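Local coordinates for protein bacteriocin (Pseudomonas syringae pv. tomato, PDB 4FZL) that probably kills related bacteria as a colicin M-like bacteriocin, degrading the peptidoglycan precursor lipid II in a reaction thought to be metal-dependent, and binds calcium, at residues A30-F35 and N211-L216; Y83-H88 and A102-G107; N167-V173 and E189-D195. All blocks are in the same frame, centred on the assembly; numbering follows the deposited sequence.

Interaction 1: residues A30-F35 and N211-L216; sequences ARRDSF and NLTSLL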
loop_
_atom_site.group_PDB
_atom_site.type_symbol
_atom_site.label_atom_id
_atom_site.label_comp_id
_atom_site.label_asym_id
_atom_site.label_seq_id
_atom_site.Cartn_x
_atom_site.Cartn_y
_atom_site.Cartn_z
ATOM N N ALA A 30 17.685 -1.673 -11.949
ATOM C CA ALA A 30 17.627 -3.126 -11.841
ATOM C C ALA A 30 18.221 -3.770 -13.095
ATOM O O ALA A 30 18.943 -4.743 -13.015
ATOM C CB ALA A 30 16.204 -3.638 -11.546
ATOM N N ARG A 31 17.910 -3.207 -14.254
ATOM C CA ARG A 31 18.441 -3.704 -15.505
ATOM C C ARG A 31 19.965 -3.594 -15.514
ATOM O O ARG A 31 20.676 -4.510 -15.947
ATOM C CB ARG A 31 17.855 -2.944 -16.699
ATOM C CG ARG A 31 18.399 -3.428 -18.042
ATOM C CD ARG A 31 17.855 -2.554 -19.161
ATOM N NE ARG A 31 16.390 -2.689 -19.325
ATOM C CZ ARG A 31 15.746 -3.634 -20.025
ATOM N NH1 ARG A 31 16.395 -4.620 -20.642
ATOM N NH2 ARG A 31 14.412 -3.616 -20.071
ATOM N N ARG A 32 20.460 -2.457 -15.022
ATOM C CA ARG A 32 21.910 -2.165 -15.070
ATOM C C ARG A 32 22.760 -3.160 -14.234
ATOM O O ARG A 32 23.822 -3.606 -14.672
ATOM C CB ARG A 32 22.168 -0.678 -14.729
ATOM C CG ARG A 32 23.589 -0.276 -14.476
ATOM C CD ARG A 32 23.718 1.238 -14.681
ATOM N NE ARG A 32 22.784 1.937 -13.828
ATOM C CZ ARG A 32 21.655 2.560 -14.180
ATOM N NH1 ARG A 32 21.230 2.626 -15.446
ATOM N NH2 ARG A 32 20.940 3.137 -13.212
ATOM N N ASP A 33 22.269 -3.526 -13.049
ATOM C CA ASP A 33 23.058 -4.385 -12.140
ATOM C C ASP A 33 22.432 -5.731 -11.941
ATOM O O ASP A 33 22.843 -6.503 -11.051
ATOM C CB ASP A 33 23.360 -3.688 -10.798
ATOM C CG ASP A 33 22.171 -3.595 -9.873
ATOM O OD1 ASP A 33 21.038 -3.961 -10.275
ATOM O OD2 ASP A 33 22.377 -3.182 -8.696
ATOM N N SER A 34 21.463 -6.074 -12.788
ATOM C CA SER A 34 20.780 -7.408 -12.658
ATOM C C SER A 34 20.197 -7.688 -11.258
ATOM O O SER A 34 20.327 -8.812 -10.714
ATOM C CB SER A 34 21.629 -8.610 -13.148
ATOM O OG SER A 34 22.015 -8.354 -14.435
ATOM N N PHE A 35 19.414 -6.704 -10.792
ATOM C CA PHE A 35 18.850 -6.735 -9.436
ATOM C C PHE A 35 19.934 -7.100 -8.449
ATOM O O PHE A 35 19.832 -8.047 -7.698
ATOM C CB PHE A 35 17.623 -7.659 -9.297
ATOM C CG PHE A 35 16.858 -7.400 -8.052
ATOM C CD1 PHE A 35 16.267 -6.162 -7.835
ATOM C CD2 PHE A 35 16.749 -8.343 -7.081
ATOM C CE1 PHE A 35 15.594 -5.886 -6.650
ATOM C CE2 PHE A 35 16.080 -8.070 -5.926
ATOM C CZ PHE A 35 15.488 -6.846 -5.704
ATOM N N ASN A 211 11.455 -6.974 -17.836
ATOM C CA ASN A 211 12.824 -7.223 -17.372
ATOM C C ASN A 211 12.924 -7.417 -15.884
ATOM O O ASN A 211 13.501 -8.410 -15.386
ATOM C CB ASN A 211 13.729 -6.101 -17.829
ATOM C CG ASN A 211 15.180 -6.297 -17.407
ATOM O OD1 ASN A 211 15.882 -7.141 -17.975
ATOM N ND2 ASN A 211 15.625 -5.527 -16.412
ATOM N N LEU A 212 12.257 -6.533 -15.156
ATOM C CA LEU A 212 12.297 -6.647 -13.716
ATOM C C LEU A 212 11.590 -7.904 -13.242
ATOM O O LEU A 212 12.079 -8.594 -12.334
ATOM C CB LEU A 212 11.829 -5.327 -13.086
ATOM C CG LEU A 212 11.847 -5.214 -11.559
ATOM C CD1 LEU A 212 13.245 -5.492 -10.956
ATOM C CD2 LEU A 212 11.255 -3.817 -11.217
ATOM N N THR A 213 10.469 -8.227 -13.878
ATOM C CA THR A 213 9.746 -9.462 -13.476
ATOM C C THR A 213 10.675 -10.656 -13.703
ATOM O O THR A 213 10.814 -11.547 -12.833
ATOM C CB THR A 213 8.445 -9.633 -14.240
ATOM O OG1 THR A 213 7.651 -8.448 -14.061
ATOM C CG2 THR A 213 7.735 -10.998 -13.877
ATOM N N SER A 214 11.373 -10.647 -14.823
ATOM C CA SER A 214 12.305 -11.725 -15.103
ATOM C C SER A 214 13.417 -11.868 -14.007
ATOM O O SER A 214 13.773 -12.953 -13.542
ATOM C CB SER A 214 12.944 -11.552 -16.492
ATOM O OG SER A 214 13.913 -12.566 -16.706
ATOM N N LEU A 215 13.968 -10.732 -13.644
ATOM C CA LEU A 215 15.063 -10.664 -12.645
ATOM C C LEU A 215 14.576 -11.140 -11.266
ATOM O O LEU A 215 15.253 -11.826 -10.527
ATOM C CB LEU A 215 15.587 -9.228 -12.539
ATOM C CG LEU A 215 16.453 -8.727 -13.716
ATOM C CD1 LEU A 215 16.727 -7.249 -13.569
ATOM C CD2 LEU A 215 17.738 -9.638 -13.829
ATOM N N LEU A 216 13.358 -10.804 -10.942
ATOM C CA LEU A 216 12.856 -11.131 -9.621
ATOM C C LEU A 216 12.301 -12.582 -9.572
ATOM O O LEU A 216 12.058 -13.166 -8.515
ATOM C CB LEU A 216 11.755 -10.160 -9.261
ATOM C CG LEU A 216 12.014 -9.151 -8.215
ATOM C CD1 LEU A 216 13.433 -8.678 -8.126
ATOM C CD2 LEU A 216 11.047 -8.087 -8.609
HETATM O O HOH W 1 14.620 -7.282 -21.204
#

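Interaction 2: residues Y83-H88 and A102-G107; sequences YPPGNH and AHGMFG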
loop_
_atom_site.group_PDB
_atom_site.type_symbol
_atom_site.label_atom_id
_atom_site.label_comp_id
_atom_site.label_asym_id
_atom_site.label_seq_id
_atom_site.Cartn_x
_atom_site.Cartn_y
_atom_site.Cartn_z
ATOM N N TYR A 83 16.390 -5.078 6.440
ATOM C CA TYR A 83 14.939 -5.018 6.461
ATOM C C TYR A 83 14.550 -5.381 7.880
ATOM O O TYR A 83 14.698 -6.528 8.279
ATOM C CB TYR A 83 14.360 -5.943 5.398
ATOM C CG TYR A 83 12.872 -5.693 5.183
ATOM C CD1 TYR A 83 12.466 -4.646 4.370
ATOM C CD2 TYR A 83 11.922 -6.434 5.820
ATOM C CE1 TYR A 83 11.127 -4.373 4.156
ATOM C CE2 TYR A 83 10.549 -6.180 5.603
ATOM C CZ TYR A 83 10.182 -5.139 4.782
ATOM O OH TYR A 83 8.838 -4.820 4.620
ATOM N N PRO A 84 13.951 -4.451 8.620
ATOM C CA PRO A 84 13.760 -4.658 10.057
ATOM C C PRO A 84 12.765 -5.742 10.423
ATOM O O PRO A 84 11.922 -6.159 9.578
ATOM C CB PRO A 84 13.280 -3.290 10.530
ATOM C CG PRO A 84 12.625 -2.655 9.350
ATOM C CD PRO A 84 13.158 -3.324 8.103
ATOM N N PRO A 85 12.832 -6.206 11.689
ATOM C CA PRO A 85 12.125 -7.413 12.060
ATOM C C PRO A 85 10.725 -7.199 12.583
ATOM O O PRO A 85 9.975 -8.145 12.618
ATOM C CB PRO A 85 12.974 -7.961 13.219
ATOM C CG PRO A 85 13.458 -6.720 13.914
ATOM C CD PRO A 85 13.670 -5.708 12.803
ATOM N N GLY A 86 10.346 -5.976 12.927
ATOM C CA GLY A 86 9.060 -5.753 13.617
ATOM C C GLY A 86 7.810 -5.390 12.826
ATOM O O GLY A 86 7.420 -6.070 11.876
ATOM N N ASN A 87 7.104 -4.370 13.298
ATOM C CA ASN A 87 5.792 -4.103 12.786
ATOM C C ASN A 87 5.867 -3.159 11.554
ATOM O O ASN A 87 5.968 -1.958 11.685
ATOM C CB ASN A 87 4.901 -3.488 13.890
ATOM C CG ASN A 87 4.397 -4.514 14.928
ATOM O OD1 ASN A 87 4.941 -5.627 15.083
ATOM N ND2 ASN A 87 3.349 -4.128 15.661
ATOM N N HIS A 88 5.789 -3.707 10.344
ATOM C CA HIS A 88 5.803 -2.855 9.149
ATOM C C HIS A 88 4.462 -2.253 8.908
ATOM O O HIS A 88 3.433 -2.905 9.052
ATOM C CB HIS A 88 6.221 -3.657 7.900
ATOM C CG HIS A 88 7.700 -3.859 7.821
ATOM N ND1 HIS A 88 8.519 -3.065 7.077
ATOM C CD2 HIS A 88 8.517 -4.781 8.483
ATOM C CE1 HIS A 88 9.789 -3.470 7.246
ATOM N NE2 HIS A 88 9.798 -4.494 8.139
ATOM N N ALA A 102 9.136 -5.128 -1.441
ATOM C CA ALA A 102 10.236 -5.427 -0.502
ATOM C C ALA A 102 9.811 -6.479 0.562
ATOM O O ALA A 102 10.573 -7.401 0.854
ATOM C CB ALA A 102 10.779 -4.145 0.172
ATOM N N HIS A 103 8.604 -6.338 1.104
ATOM C CA HIS A 103 8.172 -7.150 2.175
ATOM C C HIS A 103 8.032 -8.590 1.678
ATOM O O HIS A 103 8.274 -9.522 2.408
ATOM C CB HIS A 103 6.848 -6.650 2.752
ATOM C CG HIS A 103 6.544 -7.248 4.071
ATOM N ND1 HIS A 103 7.113 -6.789 5.220
ATOM C CD2 HIS A 103 5.728 -8.338 4.428
ATOM C CE1 HIS A 103 6.690 -7.567 6.222
ATOM N NE2 HIS A 103 5.810 -8.474 5.731
ATOM N N GLY A 104 7.615 -8.795 0.425
ATOM C CA GLY A 104 7.446 -10.196 -0.074
ATOM C C GLY A 104 8.808 -10.925 -0.211
ATOM O O GLY A 104 8.884 -12.144 -0.190
ATOM N N MET A 105 9.877 -10.157 -0.371
ATOM C CA MET A 105 11.206 -10.743 -0.544
ATOM C C MET A 105 12.096 -10.699 0.704
ATOM O O MET A 105 13.086 -11.429 0.782
ATOM C CB MET A 105 11.937 -10.046 -1.686
ATOM C CG MET A 105 11.433 -10.420 -3.075
ATOM S SD MET A 105 11.992 -9.092 -4.150
ATOM C CE MET A 105 13.198 -8.480 -2.981
ATOM N N PHE A 106 11.772 -9.821 1.650
ATOM C CA PHE A 106 12.589 -9.670 2.858
ATOM C C PHE A 106 11.838 -9.856 4.153
ATOM O O PHE A 106 12.482 -10.071 5.181
ATOM C CB PHE A 106 13.257 -8.294 2.911
ATOM C CG PHE A 106 14.093 -7.963 1.700
ATOM C CD1 PHE A 106 15.101 -8.837 1.321
ATOM C CD2 PHE A 106 13.804 -6.910 0.913
ATOM C CE1 PHE A 106 15.860 -8.610 0.191
ATOM C CE2 PHE A 106 14.563 -6.648 -0.205
ATOM C CZ PHE A 106 15.569 -7.499 -0.585
ATOM N N GLY A 107 10.496 -9.843 4.114
ATOM C CA GLY A 107 9.686 -9.846 5.319
ATOM C C GLY A 107 9.349 -11.188 5.969
ATOM O O GLY A 107 8.638 -11.179 6.977
HETATM O O HOH W 2 12.556 -9.216 8.452
#

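Interaction 3: residues N167-V173 and E189-D195; sequences NITLRLV and EIRAFND. With CA (calcium ion), chain C; EDO (1,2-ethanediol), chain E; EDO (1,2-ethanediol), chain F.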
loop_
_atom_site.group_PDB
_atom_site.type_symbol
_atom_site.label_atom_id
_atom_site.label_comp_id
_atom_site.label_asym_id
_atom_site.label_seq_id
_atom_site.Cartn_x
_atom_site.Cartn_y
_atom_site.Cartn_z
ATOM N N ASN A 167 -8.234 -5.915 -5.663
ATOM C CA ASN A 167 -9.549 -5.834 -5.049
ATOM C C ASN A 167 -9.444 -6.181 -3.578
ATOM O O ASN A 167 -8.576 -6.902 -3.206
ATOM C CB ASN A 167 -10.521 -6.814 -5.712
ATOM C CG ASN A 167 -10.718 -6.518 -7.177
ATOM O OD1 ASN A 167 -10.754 -5.332 -7.602
ATOM N ND2 ASN A 167 -10.822 -7.559 -7.975
ATOM N N ILE A 168 -10.298 -5.572 -2.783
ATOM C CA ILE A 168 -10.407 -5.922 -1.392
ATOM C C ILE A 168 -11.883 -6.098 -1.093
ATOM O O ILE A 168 -12.736 -5.856 -1.931
ATOM C CB ILE A 168 -9.782 -4.818 -0.525
ATOM C CG1 ILE A 168 -10.436 -3.449 -0.643
ATOM C CG2 ILE A 168 -8.284 -4.693 -0.728
ATOM C CD1 ILE A 168 -9.920 -2.387 0.292
ATOM N N THR A 169 -12.172 -6.485 0.113
ATOM C CA THR A 169 -13.571 -6.595 0.568
ATOM C C THR A 169 -13.704 -5.570 1.689
ATOM O O THR A 169 -12.913 -5.517 2.628
ATOM C CB THR A 169 -13.888 -7.991 0.993
ATOM O OG1 THR A 169 -13.571 -8.990 -0.021
ATOM C CG2 THR A 169 -15.381 -8.150 1.470
ATOM N N LEU A 170 -14.762 -4.806 1.553
ATOM C CA LEU A 170 -15.161 -3.821 2.533
ATOM C C LEU A 170 -16.412 -4.244 3.262
ATOM O O LEU A 170 -17.213 -5.095 2.774
ATOM C CB LEU A 170 -15.399 -2.473 1.878
ATOM C CG LEU A 170 -14.162 -1.870 1.203
ATOM C CD1 LEU A 170 -14.462 -0.512 0.552
ATOM C CD2 LEU A 170 -13.050 -1.667 2.208
ATOM N N ARG A 171 -16.540 -3.705 4.477
ATOM C CA ARG A 171 -17.731 -3.885 5.277
ATOM C C ARG A 171 -18.371 -2.551 5.593
ATOM O O ARG A 171 -17.679 -1.641 6.008
ATOM C CB ARG A 171 -17.375 -4.563 6.600
ATOM C CG ARG A 171 -18.505 -4.732 7.592
ATOM C CD ARG A 171 -17.951 -5.421 8.798
ATOM N NE ARG A 171 -18.938 -5.613 9.831
ATOM C CZ ARG A 171 -18.628 -5.887 11.097
ATOM N NH1 ARG A 171 -17.353 -5.838 11.500
ATOM N NH2 ARG A 171 -19.603 -6.068 11.994
ATOM N N LEU A 172 -19.676 -2.417 5.354
ATOM C CA LEU A 172 -20.447 -1.232 5.682
ATOM C C LEU A 172 -21.351 -1.612 6.826
ATOM O O LEU A 172 -22.208 -2.516 6.680
ATOM C CB LEU A 172 -21.289 -0.761 4.481
ATOM C CG LEU A 172 -22.051 0.555 4.679
ATOM C CD1 LEU A 172 -21.180 1.805 4.931
ATOM C CD2 LEU A 172 -22.999 0.734 3.463
ATOM N N VAL A 173 -21.202 -0.921 7.960
ATOM C CA VAL A 173 -21.920 -1.317 9.155
ATOM C C VAL A 173 -22.427 -0.040 9.852
ATOM O O VAL A 173 -21.675 0.941 10.051
ATOM C CB VAL A 173 -21.031 -2.195 10.099
ATOM C CG1 VAL A 173 -19.668 -1.553 10.376
ATOM C CG2 VAL A 173 -21.765 -2.455 11.393
ATOM N N GLU A 189 -20.000 3.149 9.402
ATOM C CA GLU A 189 -18.547 3.057 9.164
ATOM C C GLU A 189 -18.270 2.039 8.051
ATOM O O GLU A 189 -19.028 1.079 7.868
ATOM C CB GLU A 189 -17.847 2.489 10.437
ATOM C CG GLU A 189 -17.835 3.364 11.670
ATOM C CD GLU A 189 -17.145 2.666 12.843
ATOM O OE1 GLU A 189 -17.262 1.429 12.961
ATOM O OE2 GLU A 189 -16.467 3.378 13.630
ATOM N N ILE A 190 -17.182 2.261 7.345
ATOM C CA ILE A 190 -16.560 1.317 6.443
ATOM C C ILE A 190 -15.360 0.706 7.189
ATOM O O ILE A 190 -14.537 1.463 7.745
ATOM C CB ILE A 190 -16.103 1.952 5.096
ATOM C CG1 ILE A 190 -17.289 2.317 4.228
ATOM C CG2 ILE A 190 -15.138 1.040 4.281
ATOM C CD1 ILE A 190 -16.991 3.319 3.160
ATOM N N ARG A 191 -15.259 -0.626 7.155
ATOM C CA ARG A 191 -14.073 -1.360 7.595
ATOM C C ARG A 191 -13.611 -2.248 6.453
ATOM O O ARG A 191 -14.293 -2.348 5.426
ATOM C CB ARG A 191 -14.388 -2.236 8.790
ATOM C CG ARG A 191 -14.844 -1.417 9.987
ATOM C CD ARG A 191 -15.359 -2.274 11.111
ATOM N NE ARG A 191 -16.065 -1.438 12.055
ATOM C CZ ARG A 191 -16.696 -1.886 13.124
ATOM N NH1 ARG A 191 -16.759 -3.189 13.368
ATOM N NH2 ARG A 191 -17.295 -1.020 13.921
ATOM N N ALA A 192 -12.457 -2.894 6.652
ATOM C CA ALA A 192 -11.831 -3.680 5.551
ATOM C C ALA A 192 -11.363 -4.990 6.093
ATOM O O ALA A 192 -10.857 -5.042 7.197
ATOM C CB ALA A 192 -10.665 -2.895 4.973
ATOM N N PHE A 193 -11.564 -6.042 5.290
ATOM C CA PHE A 193 -11.044 -7.340 5.593
ATOM C C PHE A 193 -9.563 -7.462 5.218
ATOM O O PHE A 193 -9.087 -6.827 4.259
ATOM C CB PHE A 193 -11.874 -8.371 4.846
ATOM C CG PHE A 193 -13.281 -8.463 5.334
ATOM C CD1 PHE A 193 -14.275 -7.669 4.809
ATOM C CD2 PHE A 193 -13.621 -9.426 6.250
ATOM C CE1 PHE A 193 -15.575 -7.745 5.237
ATOM C CE2 PHE A 193 -14.925 -9.491 6.716
ATOM C CZ PHE A 193 -15.897 -8.653 6.211
ATOM N N ASN A 194 -8.856 -8.355 5.921
ATOM C CA ASN A 194 -7.439 -8.587 5.587
ATOM C C ASN A 194 -7.339 -9.043 4.106
ATOM O O ASN A 194 -8.245 -9.728 3.580
ATOM C CB ASN A 194 -6.876 -9.695 6.463
ATOM C CG ASN A 194 -6.805 -9.311 7.923
ATOM O OD1 ASN A 194 -6.932 -8.174 8.326
ATOM N ND2 ASN A 194 -6.578 -10.322 8.748
ATOM N N ASP A 195 -6.215 -8.723 3.475
ATOM C CA ASP A 195 -5.969 -9.017 2.039
ATOM C C ASP A 195 -4.685 -9.838 1.903
ATOM O O ASP A 195 -3.658 -9.507 2.488
ATOM C CB ASP A 195 -5.893 -7.740 1.280
ATOM C CG ASP A 195 -6.141 -7.911 -0.244
ATOM O OD1 ASP A 195 -7.259 -8.301 -0.716
ATOM O OD2 ASP A 195 -5.222 -7.536 -1.001
HETATM CA CA CA C . -6.548 -8.141 -2.992
HETATM C C1 EDO E . -14.110 -5.889 8.889
HETATM O O1 EDO E . -14.713 -5.651 10.172
HETATM C C2 EDO E . -13.175 -7.034 8.930
HETATM O O2 EDO E . -12.093 -6.820 9.816
HETATM C C1 EDO F . -16.569 -6.918 14.608
HETATM O O1 EDO F . -15.649 -7.697 15.479
HETATM C C2 EDO F . -17.929 -7.535 14.810
HETATM O O2 EDO F . -19.091 -6.700 14.889
HETATM O O HOH W 3 -6.736 -8.506 -5.440
HETATM O O HOH W 4 -9.928 -7.475 1.628
HETATM O O HOH W 5 -4.628 -8.518 -3.464
#

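Interaction 1: residues A30-F35 and N211-L216
Leu215 fits against the C-terminal end of helix 22-33, and the contact is a helix-to-helix packing in which the short helix 210-216 meets both that end and the turn after it. The two methyl groups of Leu215 divide the work: CD1 presses on the backbone of the last turn, 3.4 Å from Ala30 O, while CD2 lies over Ser34 CA at 3.9 Å. Ser34 leaves the helix with positive phi, and Phe35 follows in a similar conformation. The turn still closes on the helix, since Phe35 N donates to Ala30 O at 3.0 Å. Phe35 CB then abuts Leu215 CB, and its ring reaches the end of helix 210-216. Next to Leu215 the small CB of Ala30 receives Leu212 CD1 at 3.5 Å. Phe26 and Leu43 touch the Phe35 side chain from helices 22-33 and 37-54. Toward solvent the packing turns polar. Arg31 runs extended until it bends at chi3 (-66°), which lays its guanidinium over the amide of Asn211, the two planes stacked and 18° apart. The pair stacks without a hydrogen bond across it, Asn211 CB lying 3.4 Å from Arg31 NH2. At the buried end Leu216 supplies a bump: its CD1 stands 3.4 Å from the centroid of the Phe35 ring, only 8° off the ring normal, a CH-pi contact centred on the face.

Interaction 2: residues Y83-H88 and A102-G107
Tyr83 reaches from an irregular loop to the last turns of helix 96-106, and almost every part of its side chain meets something there. CB and CG start against Phe106, whose CB is 3.5 Å from Tyr83 CG. With CG anti to the backbone N, chi1 -168° carries the ring across the last turns of the helix from Phe106 toward His103, while Pro84 CD and His88 CE1 of its own loop lie over one of its faces. One side of the ring, at CE1, meets the methyl of Ala102 at 4.0 Å; the other, at CE2, passes Gly107 CA at 3.8 Å. The phenol oxygen ends the run at His103, where Tyr83 OH and His103 ND1 share a hydrogen bond of 2.7 Å. That bond lies close to the plane of both rings, which meet rim to rim with their planes 60° apart. His88, in the conformer described, one of two modelled, receives an edge of His103 on its face and completes an aromatic cluster of three rings. In that conformer His88 NE2 donates to Pro84 O, and His88 ND1 is hydrogen-bonded to His99 NE2 of helix 96-106. The cluster is buried between several elements: His103 NE2 bonds to Ala110 O, helix 37-54 brings Ala47 against both Tyr83 and Ala102, and Leu112 of strand 112-113 touches both histidines.

Interaction 3: residues N167-V173 and E189-D195
Phe193 lays its ring alongside Thr169, with CD1 3.6 Å from Thr169 CG2, while the oxygens of Thr169 and Leu170 lie at the ring edge, near its plane. An ethanediol molecule, probably from the crystallisation liquor, has its C2 over one face of the same ring, toward the rim. The backbone N of Phe193 donates to Thr169 O in a nearly straight bond (171°). From here the strands pair regularly as an antiparallel beta hairpin of strands 167-178 and 184-197, part of the mixed sheet of this colicin M family protein. Arg171 with Arg191 and Val173 with Glu189 are hydrogen-bonded pairs, each joined by two backbone bonds; Leu170 with Ala192 and Leu172 with Ile190 are non-hydrogen-bonded pairs, and their side chains form the apolar face. There Leu170 CD2 touches both Ile190 CG2 and Ala192 CB. The opposite face carries Arg171, Arg191 and Glu189, with Val173 among them. Extended from CG to NE, Arg171 and Arg191 run side by side. Asp147 of strand 142-153 forms a salt bridge with Arg171 NE. In one of two modelled conformers of Arg191, its NH2 makes a salt bridge to Glu189 OE1, and Val173 CG1 lies over one face of its guanidinium. Farther on, a water links Thr169 N to Phe193 O. Calcium spans the segments at that end. Asn167 O binds it at 2.4 Å, and both carboxylate oxygens of Asp195 chelate it, OD1 at 2.4 Å; water and Leu165 O are among the further ligands.

How the interactions relate
Interaction 2 is the most buried of the three, whereas interactions 1 and 3 each combine an apolar side with a polar, partly exposed one. Interactions 1 and 2 belong to the helical part of the chain; they touch through Phe35 and one modelled conformer of Met105, and both are flanked by helix 37-54. Interaction 3 holds the beta hairpin on the opposite side of the chain's centre from interaction 1, with nearest atoms about 18 Å apart. Their chemistry differs accordingly: aliphatic and CH-pi packing of a short helix on helix 22-33 and the turn after it in the first, hydrogen-bonded aromatic rings in the second, and backbone pairing with calcium coordination in the third.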